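Local coordinates for methyltransferase-like protein 13 (Homo sapiens, PDB 5WCJ) that methylates elongation factor eEF1A at its N terminus and at an internal lysine, this C-terminal domain serving the N-terminal site with S-adenosylmethionine as methyl donor, at residues A[144-147]-A[148-152]; A[21-24]-A[25-28]; A[170-173]-A[174-178]; A[58-61]-A[62-66]. All coordinates share one frame; numbering follows the deposited sequence.

Contact 1: A[144-147]-A[148-152]; sequences QSFL and QKVKS
Phe-146 and Val-150 meet one turn apart on the inner face of helix 144-152, where CE2 of the ring lies 3.7 Å from the CG2 methyl of Val-150. The methyl comes in obliquely and touches one side of the ring through CD2, CE2 and CZ. Phe-146 holds CG anti to the backbone N (chi1 -175°), beside its own carbonyl carbon and hence on the side of the next turn. Beneath this pair the carbonyl O of Phe-146 accepts the N-H of Val-150 at 3.1 Å, in the carbonyl plane, and a weak, bent bond from Lys-149 N. Leu-147 O takes Lys-151 N at 2.9 Å in a nearly straight bond. The same face packs on its neighbours: Phe-146 rests on Leu-102 and Ile-105 of helix 101-109, Val-150 on Ile-121 of strand 118-123, and Leu-147 on Phe-160 of strand 158-164. The other side is looser and faces solvent. There CG of Gln-148 folds back to 3.4 Å from Gln-144 O, which also accepts Gln-148 N, and Lys-149 bends at chi2 before its chain runs off the helix. Ser-152 OG turns back to Lys-149 O at 2.8 Å. Oily on the sheet side and polar outside, with the carbonyls of Gln-144, Phe-146 and Leu-147 bonded along it, the helix is amphipathic and suited to packing against the sheet of this Rossmann-like methyltransferase domain.

Contact 2: A[21-24]-A[25-28]; sequences EHHK and AMIA
Helix 21-28 lies beside the cofactor pocket, and in it Met-26 sets its sulfur against the rims of two histidines, His-22 and His-23. SD is 3.9 Å from CD2 of His-22, one turn back, and 4.2 Å from CD2 of His-23. Both are sulfur-aromatic contacts made at the ring edge: seen from the His-23 centroid, SD stands 86° off the ring normal. His-22 and Met-26 run side by side and point the same way; CG of His-22 sits between its backbone N and carbonyl carbon (chi1 85°). The far nitrogens of both rings are held by one carboxylate, NE2 of His-22 by OD1 of Asp-124 and NE2 of His-23 by OD2, which fixes how the rings are turned. In this Rossmann-like methyltransferase domain the side chain of His-23 comes within about 5 Å of the bound S-adenosyl-L-homocysteine, while Met-26 also rests on Ile-161 of strand 158-164. Below the histidines, Ile-27 lays CD1 3.4 Å from His-23 O, the carbonyl that receives Ile-27 N in an almost straight bond (174°). On the exposed side the extended Lys-24 brings NZ to OE2 of Glu-21 at 3.0 Å, a salt bridge that meets the oxygen nearly along its C-O bond.

Contact 3: A[170-173]-A[174-178]; sequences GLKD and SVLAG
Lys-172 O accepts Leu-176 N at 2.9 Å in a bond close to straight (172°), and Leu-171 O accepts Val-175 N, also at 2.9 Å and nearly in line with the carbonyl. The amine of Lys-172 leaves the helix altogether and forms a salt bridge with Glu-197, at the start of strand 197-202. Asp-173 O takes the N-H of Ala-177. Gly-170 O is gripped twice by Ser-174, through the backbone N at 3.2 Å and, weakly, through OG at 3.3 Å. OG lies anti to the carbonyl carbon of Ser-174 (chi1 -59°), beside the backbone N, and is thereby carried back to the preceding turn.

Packing along the turn is lighter than this bonding. CD1 of Leu-171 reaches CG2 of Val-175 at 4.2 Å, the two side chains meeting at a slant, and the same CG2 methyl lies 3.4 Å from Leu-171 O. One residue on, CG of Leu-176 settles 3.4 Å from Lys-172 O, and its CD1 approaches CG of Lys-172 only loosely, at 4.3 Å. Gly-170, Asp-173, Ser-174 and Ala-177 lie on the exposed side.

The turn belongs to helix 169-182, which lies between strands 158-164 and 185-190 in the chain. Leu-171 touches Met-134 and Cys-166, and Val-175 touches Val-142, so loops meet the inner side here, while the later part of the turn abuts the neighbouring helix 144-152.

Contact 4: A[58-61]-A[62-66]; sequences LFVH and DHFPK
Asp-62 answers Leu-58 across one turn of helix 55-63: its N bonds to Leu-58 O at 2.9 Å, and its carboxylate slants over the leucine, OD2 lying 3.7 Å from CG. OD1 meets the rim of the His-61 ring near its plane, 3.3 Å from CD2.

His-63 follows, with its imidazole laid over the ring of Phe-59 in an offset stack, centroids 3.9 Å apart and planes at 15°. ND1 stands above the middle of the phenyl ring, whereas the phenyl CE2 falls toward the rim of the imidazole. Phe-59 holds CG anti to its N (chi1 -178°), which swings the ring forward beneath the histidine. ND1 also donates to Phe-59 O at 3.1 Å, the oxygen lying in the imidazole plane; the same carbonyl takes His-63 N from the opposite face, so one oxygen and one ring fix the tilt of the imidazole. With an alanine at His-63, that face of the Phe-59 ring would probably lose its stacking partner and Phe-59 O its second donor.

Phe-64 is the first residue to leave helical geometry, yet its N still bonds to Val-60 O at 2.8 Å. Its ring edge faces that oxygen in plane, CD1 touches CG1 of Val-60 at 4.1 Å, and the ring packs on Leu-39 and Leu-40 of helix 36-41. Pro-65 then carries the chain away toward strand 67-73. This is the C-terminal end of the helix in a beta-alpha-beta unit, strand 44-49, helix 55-63, strand 67-73, of the Rossmann-like fold.

In the fold
From the N terminus the chain passes contact 2, contact 4, contact 1 and contact 3 in turn. Each is a single helical stretch whose two halves adjoin, so none closes a long loop, and none nests within or crosses another. Contact 2 touches contact 4 where Ile-27 CD1 meets Phe-59 CD1 at 3.5 Å, joining the N-terminal helix to the first beta-alpha-beta unit. Contacts 1 and 3 meet through Gln-144 NE2 and Gly-178 CA at 3.8 Å, joining two helices on the other side of the chain's centre from contact 4. Contacts 3 and 4 are widest apart, their centres about 33 Å away from each other.

Contact 1: A[144-147]-A[148-152]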
loop_
_atom_site.group_PDB
_atom_site.type_symbol
_atom_site.label_atom_id
_atom_site.label_comp_id
_atom_site.label_asym_id
_atom_site.label_seq_id
_atom_site.Cartn_x
_atom_site.Cartn_y
_atom_site.Cartn_z
ATOM N N GLN A 144 -3.798 16.720 -7.663
ATOM C CA GLN A 144 -3.411 16.162 -8.957
ATOM C C GLN A 144 -1.934 16.268 -9.312
ATOM O O GLN A 144 -1.404 15.329 -9.875
ATOM C CB GLN A 144 -4.298 16.721 -10.096
ATOM C CG GLN A 144 -5.669 16.041 -10.166
ATOM C CD GLN A 144 -6.425 16.398 -11.434
ATOM O OE1 GLN A 144 -5.942 16.158 -12.544
ATOM N NE2 GLN A 144 -7.610 16.972 -11.275
ATOM N N SER A 145 -1.254 17.372 -8.992
ATOM C CA SER A 145 0.185 17.461 -9.294
ATOM C C SER A 145 1.016 16.451 -8.473
ATOM O O SER A 145 1.960 15.877 -8.998
ATOM C CB SER A 145 0.732 18.889 -9.144
ATOM O OG SER A 145 0.676 19.339 -7.802
ATOM N N PHE A 146 0.636 16.216 -7.216
ATOM C CA PHE A 146 1.279 15.129 -6.432
ATOM C C PHE A 146 0.949 13.732 -6.984
ATOM O O PHE A 146 1.819 12.880 -7.080
ATOM C CB PHE A 146 0.929 15.239 -4.945
ATOM C CG PHE A 146 1.655 14.244 -4.111
ATOM C CD1 PHE A 146 3.013 14.369 -3.870
ATOM C CD2 PHE A 146 0.992 13.115 -3.666
ATOM C CE1 PHE A 146 3.708 13.402 -3.143
ATOM C CE2 PHE A 146 1.673 12.138 -2.945
ATOM C CZ PHE A 146 3.021 12.279 -2.689
ATOM N N LEU A 147 -0.290 13.518 -7.388
ATOM C CA LEU A 147 -0.715 12.234 -7.970
ATOM C C LEU A 147 0.061 11.875 -9.222
ATOM O O LEU A 147 0.321 10.694 -9.463
ATOM C CB LEU A 147 -2.230 12.203 -8.238
ATOM C CG LEU A 147 -3.164 12.121 -7.020
ATOM C CD1 LEU A 147 -4.623 12.151 -7.437
ATOM C CD2 LEU A 147 -2.882 10.893 -6.181
ATOM N N GLN A 148 0.474 12.886 -9.994
ATOM C CA GLN A 148 1.402 12.659 -11.112
ATOM C C GLN A 148 2.766 12.113 -10.665
ATOM O O GLN A 148 3.371 11.286 -11.359
ATOM C CB GLN A 148 1.590 13.951 -11.939
ATOM C CG GLN A 148 0.337 14.427 -12.692
ATOM C CD GLN A 148 -0.104 13.504 -13.829
ATOM O OE1 GLN A 148 0.672 12.714 -14.343
ATOM N NE2 GLN A 148 -1.363 13.616 -14.225
ATOM N N LYS A 149 3.255 12.551 -9.507
ATOM C CA LYS A 149 4.508 12.018 -8.944
ATOM C C LYS A 149 4.323 10.557 -8.552
ATOM O O LYS A 149 5.219 9.744 -8.792
ATOM C CB LYS A 149 4.984 12.819 -7.729
ATOM C CG LYS A 149 5.214 14.297 -8.017
ATOM C CD LYS A 149 6.142 14.491 -9.210
ATOM C CE LYS A 149 6.605 15.942 -9.306
ATOM N NZ LYS A 149 7.251 16.164 -10.629
ATOM N N VAL A 150 3.155 10.234 -7.985
ATOM C CA VAL A 150 2.832 8.840 -7.607
ATOM C C VAL A 150 2.798 7.964 -8.865
ATOM O O VAL A 150 3.407 6.894 -8.926
ATOM C CB VAL A 150 1.505 8.748 -6.827
ATOM C CG1 VAL A 150 1.119 7.307 -6.539
ATOM C CG2 VAL A 150 1.577 9.552 -5.521
ATOM N N LYS A 151 2.098 8.422 -9.880
ATOM C CA LYS A 151 2.031 7.679 -11.127
ATOM C C LYS A 151 3.415 7.414 -11.697
ATOM O O LYS A 151 3.666 6.334 -12.234
ATOM C CB LYS A 151 1.166 8.445 -12.139
ATOM C CG LYS A 151 1.152 7.850 -13.551
ATOM C CD LYS A 151 0.374 8.736 -14.515
ATOM C CE LYS A 151 0.762 8.431 -15.957
ATOM N NZ LYS A 151 -0.202 9.049 -16.917
ATOM N N SER A 152 4.315 8.388 -11.580
ATOM C CA SER A 152 5.651 8.270 -12.167
ATOM C C SER A 152 6.522 7.187 -11.494
ATOM O O SER A 152 7.474 6.719 -12.113
ATOM C CB SER A 152 6.376 9.639 -12.220
ATOM O OG SER A 152 6.968 9.981 -10.980
#

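Contact 2: A[21-24]-A[25-28]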
loop_
_atom_site.group_PDB
_atom_site.type_symbol
_atom_site.label_atom_id
_atom_site.label_comp_id
_atom_site.label_asym_id
_atom_site.label_seq_id
_atom_site.Cartn_x
_atom_site.Cartn_y
_atom_site.Cartn_z
ATOM N N GLU A 21 -9.999 -4.619 9.704
ATOM C CA GLU A 21 -10.821 -4.776 8.508
ATOM C C GLU A 21 -10.342 -3.932 7.333
ATOM O O GLU A 21 -10.348 -4.426 6.218
ATOM C CB GLU A 21 -12.311 -4.519 8.798
ATOM C CG GLU A 21 -13.000 -5.668 9.512
ATOM C CD GLU A 21 -13.008 -6.961 8.698
ATOM O OE1 GLU A 21 -13.607 -6.990 7.599
ATOM O OE2 GLU A 21 -12.416 -7.958 9.162
ATOM N N HIS A 22 -9.898 -2.692 7.563
ATOM C CA HIS A 22 -9.442 -1.894 6.420
ATOM C C HIS A 22 -8.100 -2.405 5.905
ATOM O O HIS A 22 -7.859 -2.368 4.700
ATOM C CB HIS A 22 -9.518 -0.382 6.649
ATOM C CG HIS A 22 -8.335 0.222 7.344
ATOM N ND1 HIS A 22 -8.285 0.392 8.710
ATOM C CD2 HIS A 22 -7.204 0.779 6.852
ATOM C CE1 HIS A 22 -7.145 0.981 9.034
ATOM N NE2 HIS A 22 -6.472 1.231 7.924
ATOM N N HIS A 23 -7.267 -2.954 6.786
ATOM C CA HIS A 23 -6.021 -3.595 6.312
ATOM C C HIS A 23 -6.251 -4.814 5.449
ATOM O O HIS A 23 -5.609 -4.957 4.401
ATOM C CB HIS A 23 -5.069 -3.892 7.469
ATOM C CG HIS A 23 -4.409 -2.669 8.014
ATOM N ND1 HIS A 23 -3.823 -2.637 9.259
ATOM C CD2 HIS A 23 -4.243 -1.429 7.483
ATOM C CE1 HIS A 23 -3.315 -1.433 9.470
ATOM N NE2 HIS A 23 -3.565 -0.677 8.413
ATOM N N LYS A 24 -7.166 -5.694 5.862
ATOM C CA LYS A 24 -7.552 -6.842 5.026
ATOM C C LYS A 24 -8.023 -6.420 3.636
ATOM O O LYS A 24 -7.653 -7.025 2.632
ATOM C CB LYS A 24 -8.670 -7.639 5.698
ATOM C CG LYS A 24 -8.259 -8.365 6.968
ATOM C CD LYS A 24 -9.487 -8.964 7.637
ATOM C CE LYS A 24 -9.118 -9.827 8.832
ATOM N NZ LYS A 24 -10.232 -9.860 9.824
ATOM N N ALA A 25 -8.835 -5.374 3.580
ATOM C CA ALA A 25 -9.280 -4.806 2.293
ATOM C C ALA A 25 -8.141 -4.246 1.435
ATOM O O ALA A 25 -8.146 -4.423 0.213
ATOM C CB ALA A 25 -10.321 -3.734 2.540
ATOM N N MET A 26 -7.158 -3.579 2.060
ATOM C CA MET A 26 -6.011 -3.054 1.290
ATOM C C MET A 26 -5.158 -4.187 0.696
ATOM O O MET A 26 -4.825 -4.153 -0.480
ATOM C CB MET A 26 -5.156 -2.098 2.118
ATOM C CG MET A 26 -5.911 -0.832 2.497
ATOM S SD MET A 26 -5.007 0.179 3.663
ATOM C CE MET A 26 -3.944 1.045 2.542
ATOM N N ILE A 27 -4.876 -5.196 1.511
ATOM C CA ILE A 27 -4.129 -6.384 1.089
ATOM C C ILE A 27 -4.861 -7.084 -0.070
ATOM O O ILE A 27 -4.233 -7.540 -1.024
ATOM C CB ILE A 27 -3.881 -7.330 2.301
ATOM C CG1 ILE A 27 -2.894 -6.686 3.289
ATOM C CG2 ILE A 27 -3.325 -8.663 1.837
ATOM C CD1 ILE A 27 -3.014 -7.190 4.715
ATOM N N ALA A 28 -6.187 -7.092 -0.034
ATOM C CA ALA A 28 -7.001 -7.679 -1.110
ATOM C C ALA A 28 -6.712 -7.078 -2.477
ATOM O O ALA A 28 -6.853 -7.757 -3.494
ATOM C CB ALA A 28 -8.487 -7.584 -0.771
#

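Contact 3: A[170-173]-A[174-178]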
loop_
_atom_site.group_PDB
_atom_site.type_symbol
_atom_site.label_atom_id
_atom_site.label_comp_id
_atom_site.label_asym_id
_atom_site.label_seq_id
_atom_site.Cartn_x
_atom_site.Cartn_y
_atom_site.Cartn_z
ATOM N N GLY A 170 -19.024 16.674 -0.802
ATOM C CA GLY A 170 -18.582 17.538 -1.899
ATOM C C GLY A 170 -17.089 17.359 -2.167
ATOM O O GLY A 170 -16.670 17.099 -3.300
ATOM N N LEU A 171 -16.293 17.471 -1.105
ATOM C CA LEU A 171 -14.863 17.225 -1.189
ATOM C C LEU A 171 -14.566 15.825 -1.686
ATOM O O LEU A 171 -13.691 15.657 -2.548
ATOM C CB LEU A 171 -14.180 17.476 0.154
ATOM C CG LEU A 171 -12.655 17.258 0.199
ATOM C CD1 LEU A 171 -11.960 18.111 -0.853
ATOM C CD2 LEU A 171 -12.106 17.513 1.584
ATOM N N LYS A 172 -15.277 14.817 -1.164
ATOM C CA LYS A 172 -15.048 13.443 -1.581
ATOM C C LYS A 172 -15.210 13.241 -3.098
ATOM O O LYS A 172 -14.403 12.546 -3.716
ATOM C CB LYS A 172 -15.930 12.449 -0.810
ATOM C CG LYS A 172 -15.689 11.025 -1.226
ATOM C CD LYS A 172 -16.110 9.975 -0.228
ATOM C CE LYS A 172 -17.390 9.303 -0.622
ATOM N NZ LYS A 172 -17.719 8.273 0.396
ATOM N N ASP A 173 -16.254 13.835 -3.678
ATOM C CA ASP A 173 -16.465 13.780 -5.124
ATOM C C ASP A 173 -15.329 14.450 -5.913
ATOM O O ASP A 173 -14.924 13.918 -6.936
ATOM C CB ASP A 173 -17.820 14.406 -5.504
ATOM C CG ASP A 173 -19.022 13.495 -5.168
ATOM O OD1 ASP A 173 -18.840 12.325 -4.756
ATOM O OD2 ASP A 173 -20.176 13.955 -5.336
ATOM N N SER A 174 -14.807 15.573 -5.423
ATOM C CA SER A 174 -13.646 16.243 -6.021
ATOM C C SER A 174 -12.379 15.372 -5.945
ATOM O O SER A 174 -11.630 15.244 -6.925
ATOM C CB SER A 174 -13.374 17.582 -5.336
ATOM O OG SER A 174 -14.497 18.448 -5.442
ATOM N N VAL A 175 -12.157 14.760 -4.785
ATOM C CA VAL A 175 -11.022 13.835 -4.601
ATOM C C VAL A 175 -11.110 12.675 -5.589
ATOM O O VAL A 175 -10.135 12.370 -6.293
ATOM C CB VAL A 175 -10.963 13.299 -3.149
ATOM C CG1 VAL A 175 -10.008 12.124 -3.009
ATOM C CG2 VAL A 175 -10.575 14.412 -2.187
ATOM N N LEU A 176 -12.267 12.004 -5.622
ATOM C CA LEU A 176 -12.483 10.888 -6.532
ATOM C C LEU A 176 -12.313 11.269 -8.005
ATOM O O LEU A 176 -11.707 10.505 -8.773
ATOM C CB LEU A 176 -13.860 10.252 -6.326
ATOM C CG LEU A 176 -14.042 9.402 -5.077
ATOM C CD1 LEU A 176 -15.505 8.968 -4.945
ATOM C CD2 LEU A 176 -13.119 8.198 -5.110
ATOM N N ALA A 177 -12.821 12.433 -8.384
ATOM C CA ALA A 177 -12.675 12.915 -9.774
ATOM C C ALA A 177 -11.205 13.127 -10.141
ATOM O O ALA A 177 -10.756 12.734 -11.225
ATOM C CB ALA A 177 -13.468 14.196 -10.000
ATOM N N GLY A 178 -10.460 13.738 -9.233
ATOM C CA GLY A 178 -9.017 13.955 -9.421
ATOM C C GLY A 178 -8.225 12.661 -9.497
ATOM O O GLY A 178 -7.314 12.526 -10.330
#

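Contact 4: A[58-61]-A[62-66]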
loop_
_atom_site.group_PDB
_atom_site.type_symbol
_atom_site.label_atom_id
_atom_site.label_comp_id
_atom_site.label_asym_id
_atom_site.label_seq_id
_atom_site.Cartn_x
_atom_site.Cartn_y
_atom_site.Cartn_z
ATOM N N LEU A 58 3.993 -5.490 8.186
ATOM C CA LEU A 58 4.437 -6.757 8.823
ATOM C C LEU A 58 3.699 -7.965 8.263
ATOM O O LEU A 58 4.317 -9.041 8.046
ATOM C CB LEU A 58 4.276 -6.717 10.326
ATOM C CG LEU A 58 4.913 -7.853 11.127
ATOM C CD1 LEU A 58 6.397 -7.963 10.825
ATOM C CD2 LEU A 58 4.672 -7.592 12.607
ATOM N N PHE A 59 2.414 -7.786 7.982
ATOM C CA PHE A 59 1.625 -8.867 7.382
ATOM C C PHE A 59 2.167 -9.227 6.002
ATOM O O PHE A 59 2.349 -10.410 5.690
ATOM C CB PHE A 59 0.151 -8.514 7.271
ATOM C CG PHE A 59 -0.695 -9.629 6.709
ATOM C CD1 PHE A 59 -0.821 -9.816 5.327
ATOM C CD2 PHE A 59 -1.367 -10.494 7.566
ATOM C CE1 PHE A 59 -1.615 -10.848 4.808
ATOM C CE2 PHE A 59 -2.162 -11.517 7.052
ATOM C CZ PHE A 59 -2.282 -11.694 5.677
ATOM N N VAL A 60 2.444 -8.220 5.182
ATOM C CA VAL A 60 2.916 -8.465 3.817
ATOM C C VAL A 60 4.303 -9.121 3.887
ATOM O O VAL A 60 4.565 -10.097 3.193
ATOM C CB VAL A 60 2.931 -7.160 2.983
ATOM C CG1 VAL A 60 3.585 -7.355 1.630
ATOM C CG2 VAL A 60 1.491 -6.642 2.825
ATOM N N HIS A 61 5.180 -8.582 4.723
ATOM C CA HIS A 61 6.534 -9.131 4.895
ATOM C C HIS A 61 6.466 -10.599 5.273
ATOM O O HIS A 61 7.163 -11.416 4.697
ATOM C CB HIS A 61 7.274 -8.364 5.982
ATOM C CG HIS A 61 8.603 -8.943 6.341
ATOM N ND1 HIS A 61 9.749 -8.672 5.623
ATOM C CD2 HIS A 61 8.974 -9.763 7.355
ATOM C CE1 HIS A 61 10.772 -9.303 6.179
ATOM N NE2 HIS A 61 10.328 -9.976 7.229
ATOM N N ASP A 62 5.610 -10.922 6.229
ATOM C CA ASP A 62 5.489 -12.304 6.765
ATOM C C ASP A 62 4.801 -13.284 5.824
ATOM O O ASP A 62 5.127 -14.476 5.834
ATOM C CB ASP A 62 4.732 -12.306 8.104
ATOM C CG ASP A 62 5.559 -11.739 9.266
ATOM O OD1 ASP A 62 6.789 -11.561 9.139
ATOM O OD2 ASP A 62 4.958 -11.493 10.328
ATOM N N HIS A 63 3.834 -12.817 5.033
ATOM C CA HIS A 63 3.065 -13.708 4.162
ATOM C C HIS A 63 3.579 -13.768 2.720
ATOM O O HIS A 63 3.264 -14.715 2.000
ATOM C CB HIS A 63 1.581 -13.338 4.192
ATOM C CG HIS A 63 0.895 -13.783 5.437
ATOM N ND1 HIS A 63 0.979 -13.084 6.626
ATOM C CD2 HIS A 63 0.171 -14.897 5.702
ATOM C CE1 HIS A 63 0.305 -13.733 7.560
ATOM N NE2 HIS A 63 -0.198 -14.831 7.023
ATOM N N PHE A 64 4.332 -12.753 2.302
ATOM C CA PHE A 64 4.908 -12.712 0.970
ATOM C C PHE A 64 6.436 -12.723 1.100
ATOM O O PHE A 64 7.080 -11.666 1.129
ATOM C CB PHE A 64 4.409 -11.466 0.208
ATOM C CG PHE A 64 2.920 -11.450 -0.038
ATOM C CD1 PHE A 64 2.035 -11.114 0.975
ATOM C CD2 PHE A 64 2.402 -11.748 -1.292
ATOM C CE1 PHE A 64 0.670 -11.091 0.757
ATOM C CE2 PHE A 64 1.033 -11.715 -1.524
ATOM C CZ PHE A 64 0.161 -11.406 -0.493
ATOM N N PRO A 65 7.048 -13.922 1.151
ATOM C CA PRO A 65 8.495 -13.995 1.422
ATOM C C PRO A 65 9.426 -13.316 0.394
ATOM O O PRO A 65 10.572 -13.011 0.714
ATOM C CB PRO A 65 8.762 -15.517 1.523
ATOM C CG PRO A 65 7.641 -16.151 0.795
ATOM C CD PRO A 65 6.444 -15.270 1.013
ATOM N N LYS A 66 8.935 -13.032 -0.802
ATOM C CA LYS A 66 9.708 -12.284 -1.786
ATOM C C LYS A 66 9.292 -10.805 -1.919
ATOM O O LYS A 66 9.724 -10.141 -2.848
ATOM C CB LYS A 66 9.604 -12.963 -3.150
ATOM C CG LYS A 66 10.200 -14.361 -3.140
ATOM C CD LYS A 66 10.101 -14.955 -4.538
ATOM C CE LYS A 66 10.584 -16.390 -4.570
ATOM N NZ LYS A 66 10.796 -16.822 -5.966
#